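Local coordinates for ethyl acetate hydrolase (Pseudomonas veronii, PDB 5E4Y), which hydrolyses ethyl acetate to ethanol and acetate, a step in the breakdown of short-chain methyl ketones, and acts on other small esters in vitro, at residues 15-20 against 259-264. Numbering follows the deposited sequence.
Sequences SYYTEE and APMDPN
Tyr-17 and Asp-262 form the polar link of this contact. The backbone N of Asp-262 donates a hydrogen bond to Tyr-17 OH at 3.0 Å. The bond is almost straight, with an N-H...O angle of 175°, and the N-H comes to the edge of the ring, near its plane. Asp-262 is the N-cap of helix 263-274, so the phenol binds the peptide group just before that helix begins. The Asp-262 carboxylate stands nearly upright to the Tyr-17 ring, their planes 82° apart. Asp-262 CB touches Tyr-17 CE2 at 3.8 Å, while the carboxylate itself leads away from Tyr-17.

The apolar part centres on Tyr-16. Its CG is anti to the backbone N (chi1 173°), which lays the ring against Pro-260 and Met-261. Pro-260 CG lies over one face of the Tyr-16 ring in a CH-pi contact, 4.1 Å from that ring's centroid and shifted toward the rim. Met-261 continues the surface: its CG lies 3.9 Å from Tyr-16 CE2, and the extended chain carries Met-261 CE to Tyr-16 OH at 3.5 Å. Met-261 CB also touches Tyr-17 OH, so this side chain meets both tyrosines. Apart from these apolar touches, the backbone O of Pro-260 rests against Tyr-16 CB.

Within 15-20, the two rings pack together, with Tyr-16 CD2 over the centre of one Tyr-17 face. His-22 meets the Tyr-16 ring edge-to-face.

The contact joins the N-terminal segment to the turn between helices 246-258 and 263-274 of the alpha/beta hydrolase fold, away from the catalytic residues. One nearly straight hydrogen bond helps hold the Tyr-17 hydroxyl in place. Apolar packing of Tyr-16 on Pro-260 and Met-261 supplies much of the remaining contact, with no salt bridge between the segments.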
ATOM      1  N   SER A  15      -3.972  29.548  10.877  1.00 63.34           N
ATOM      2  CA  SER A  15      -5.349  29.912  10.569  1.00 53.08           C
ATOM      3  C   SER A  15      -6.270  28.698  10.612  1.00 47.27           C
ATOM      4  O   SER A  15      -7.481  28.835  10.785  1.00 53.04           O
ATOM      5  CB  SER A  15      -5.430  30.579   9.193  1.00 47.88           C
ATOM      6  OG  SER A  15      -6.759  30.967   8.892  1.00 45.06           O
ATOM      7  N   TYR A  16      -5.693  27.511  10.457  1.00 42.11           N
ATOM      8  CA  TYR A  16      -6.478  26.282  10.443  1.00 38.63           C
ATOM      9  C   TYR A  16      -6.700  25.723  11.847  1.00 35.53           C
ATOM     10  O   TYR A  16      -7.795  25.262  12.168  1.00 30.57           O
ATOM     11  CB  TYR A  16      -5.797  25.234   9.560  1.00 37.43           C
ATOM     12  CG  TYR A  16      -6.442  23.868   9.610  1.00 37.91           C
ATOM     13  CD1 TYR A  16      -7.672  23.638   9.006  1.00 37.15           C
ATOM     14  CD2 TYR A  16      -5.818  22.806  10.249  1.00 35.72           C
ATOM     15  CE1 TYR A  16      -8.265  22.390   9.046  1.00 35.08           C
ATOM     16  CE2 TYR A  16      -6.403  21.554  10.294  1.00 34.70           C
ATOM     17  CZ  TYR A  16      -7.625  21.352   9.692  1.00 34.41           C
ATOM     18  OH  TYR A  16      -8.210  20.106   9.734  1.00 32.99           O
ATOM     19  N   TYR A  17      -5.665  25.768  12.681  1.00 32.69           N
ATOM     20  CA  TYR A  17      -5.752  25.232  14.038  1.00 27.40           C
ATOM     21  C   TYR A  17      -6.354  26.241  15.012  1.00 32.17           C
ATOM     22  O   TYR A  17      -5.736  26.585  16.020  1.00 30.34           O
ATOM     23  CB  TYR A  17      -4.371  24.797  14.534  1.00 25.84           C
ATOM     24  CG  TYR A  17      -3.736  23.701  13.710  1.00 29.90           C
ATOM     25  CD1 TYR A  17      -4.191  22.391  13.798  1.00 28.91           C
ATOM     26  CD2 TYR A  17      -2.678  23.972  12.854  1.00 26.28           C
ATOM     27  CE1 TYR A  17      -3.613  21.384  13.049  1.00 32.19           C
ATOM     28  CE2 TYR A  17      -2.093  22.970  12.103  1.00 32.37           C
ATOM     29  CZ  TYR A  17      -2.565  21.677  12.204  1.00 35.93           C
ATOM     30  OH  TYR A  17      -1.986  20.676  11.458  1.00 43.62           O
ATOM     31  N   THR A  18      -7.560  26.710  14.712  1.00 37.69           N
ATOM     32  CA  THR A  18      -8.223  27.700  15.555  1.00 36.62           C
ATOM     33  C   THR A  18      -9.542  27.173  16.112  1.00 41.38           C
ATOM     34  O   THR A  18      -9.909  26.022  15.880  1.00 39.46           O
ATOM     35  CB  THR A  18      -8.487  29.003  14.783  1.00 34.74           C
ATOM     36  OG1 THR A  18      -9.299  28.724  13.637  1.00 42.06           O
ATOM     37  CG2 THR A  18      -7.177  29.630  14.331  1.00 34.63           C
ATOM     38  N   GLU A  19     -10.251  28.024  16.847  1.00 45.62           N
ATOM     39  CA  GLU A  19     -11.512  27.635  17.470  1.00 50.41           C
ATOM     40  C   GLU A  19     -12.686  27.818  16.515  1.00 56.30           C
ATOM     41  O   GLU A  19     -13.806  27.395  16.805  1.00 57.57           O
ATOM     42  CB  GLU A  19     -11.748  28.446  18.746  1.00 54.28           C
ATOM     43  CG  GLU A  19     -10.746  28.170  19.849  1.00 56.07           C
ATOM     44  CD  GLU A  19     -11.303  27.256  20.920  1.00 60.94           C
ATOM     45  OE1 GLU A  19     -12.449  26.785  20.764  1.00 63.40           O
ATOM     46  OE2 GLU A  19     -10.592  27.005  21.916  1.00 61.48           O
ATOM     47  N   GLU A  20     -12.422  28.445  15.374  1.00 60.38           N
ATOM     48  CA  GLU A  20     -13.462  28.710  14.387  1.00 65.76           C
ATOM     49  C   GLU A  20     -13.847  27.452  13.618  1.00 61.85           C
ATOM     50  O   GLU A  20     -14.901  27.403  12.983  1.00 69.17           O
ATOM     51  CB  GLU A  20     -13.008  29.803  13.418  1.00 74.35           C
ATOM     52  CG  GLU A  20     -13.212  31.217  13.943  1.00 84.47           C
ATOM     53  CD  GLU A  20     -11.923  31.864  14.404  1.00 88.49           C
ATOM     54  OE1 GLU A  20     -10.915  31.143  14.559  1.00 86.89           O
ATOM     55  OE2 GLU A  20     -11.915  33.096  14.612  1.00 93.52           O
ATOM     56  N   ALA A 259      -4.113  19.725   2.996  1.00 24.94           N
ATOM     57  CA  ALA A 259      -3.556  20.990   2.514  1.00 20.98           C
ATOM     58  C   ALA A 259      -3.308  22.056   3.596  1.00 21.58           C
ATOM     59  O   ALA A 259      -2.223  22.635   3.641  1.00 34.04           O
ATOM     60  CB  ALA A 259      -4.452  21.567   1.415  1.00 21.65           C
ATOM     61  N   PRO A 260      -4.296  22.326   4.473  1.00 25.64           N
ATOM     62  CA  PRO A 260      -4.032  23.422   5.412  1.00 29.45           C
ATOM     63  C   PRO A 260      -3.342  22.987   6.706  1.00 31.69           C
ATOM     64  O   PRO A 260      -3.352  23.742   7.678  1.00 28.95           O
ATOM     65  CB  PRO A 260      -5.433  23.949   5.711  1.00 31.87           C
ATOM     66  CG  PRO A 260      -6.281  22.726   5.663  1.00 30.68           C
ATOM     67  CD  PRO A 260      -5.678  21.823   4.608  1.00 27.75           C
ATOM     68  N   MET A 261      -2.751  21.796   6.718  1.00 33.38           N
ATOM     69  CA  MET A 261      -2.149  21.267   7.938  1.00 31.57           C
ATOM     70  C   MET A 261      -0.650  21.541   8.014  1.00 36.62           C
ATOM     71  O   MET A 261      -0.003  21.809   7.002  1.00 38.73           O
ATOM     72  CB  MET A 261      -2.414  19.764   8.050  1.00 27.40           C
ATOM     73  CG  MET A 261      -3.885  19.420   8.218  1.00 31.21           C
ATOM     74  SD  MET A 261      -4.176  17.682   8.592  1.00 34.00           S
ATOM     75  CE  MET A 261      -5.962  17.666   8.718  1.00 22.36           C
ATOM     76  N   ASP A 262      -0.108  21.466   9.226  1.00 35.31           N
ATOM     77  CA  ASP A 262       1.299  21.766   9.468  1.00 30.96           C
ATOM     78  C   ASP A 262       2.160  20.510   9.362  1.00 27.20           C
ATOM     79  O   ASP A 262       1.933  19.537  10.081  1.00 21.90           O
ATOM     80  CB  ASP A 262       1.474  22.411  10.845  1.00 32.32           C
ATOM     81  CG  ASP A 262       2.883  22.923  11.074  1.00 38.39           C
ATOM     82  OD1 ASP A 262       3.452  23.539  10.149  1.00 40.89           O
ATOM     83  OD2 ASP A 262       3.422  22.710  12.182  1.00 40.21           O
ATOM     84  N   PRO A 263       3.150  20.531   8.456  1.00 18.73           N
ATOM     85  CA  PRO A 263       4.095  19.432   8.225  1.00 22.02           C
ATOM     86  C   PRO A 263       4.787  18.941   9.496  1.00 26.08           C
ATOM     87  O   PRO A 263       4.902  17.732   9.700  1.00 29.28           O
ATOM     88  CB  PRO A 263       5.113  20.049   7.265  1.00 19.00           C
ATOM     89  CG  PRO A 263       4.333  21.059   6.510  1.00 21.13           C
ATOM     90  CD  PRO A 263       3.347  21.630   7.494  1.00 21.56           C
ATOM     91  N   ASN A 264       5.242  19.869  10.332  1.00 27.19           N
ATOM     92  CA  ASN A 264       5.935  19.515  11.568  1.00 23.58           C
ATOM     93  C   ASN A 264       5.053  18.726  12.532  1.00 19.83           C
ATOM     94  O   ASN A 264       5.507  17.765  13.152  1.00 22.98           O
ATOM     95  CB  ASN A 264       6.464  20.774  12.256  1.00 25.90           C
ATOM     96  CG  ASN A 264       7.651  21.379  11.530  1.00 31.25           C
ATOM     97  OD1 ASN A 264       8.417  20.673  10.873  1.00 30.27           O
ATOM     98  ND2 ASN A 264       7.811  22.693  11.647  1.00 33.56           N
TER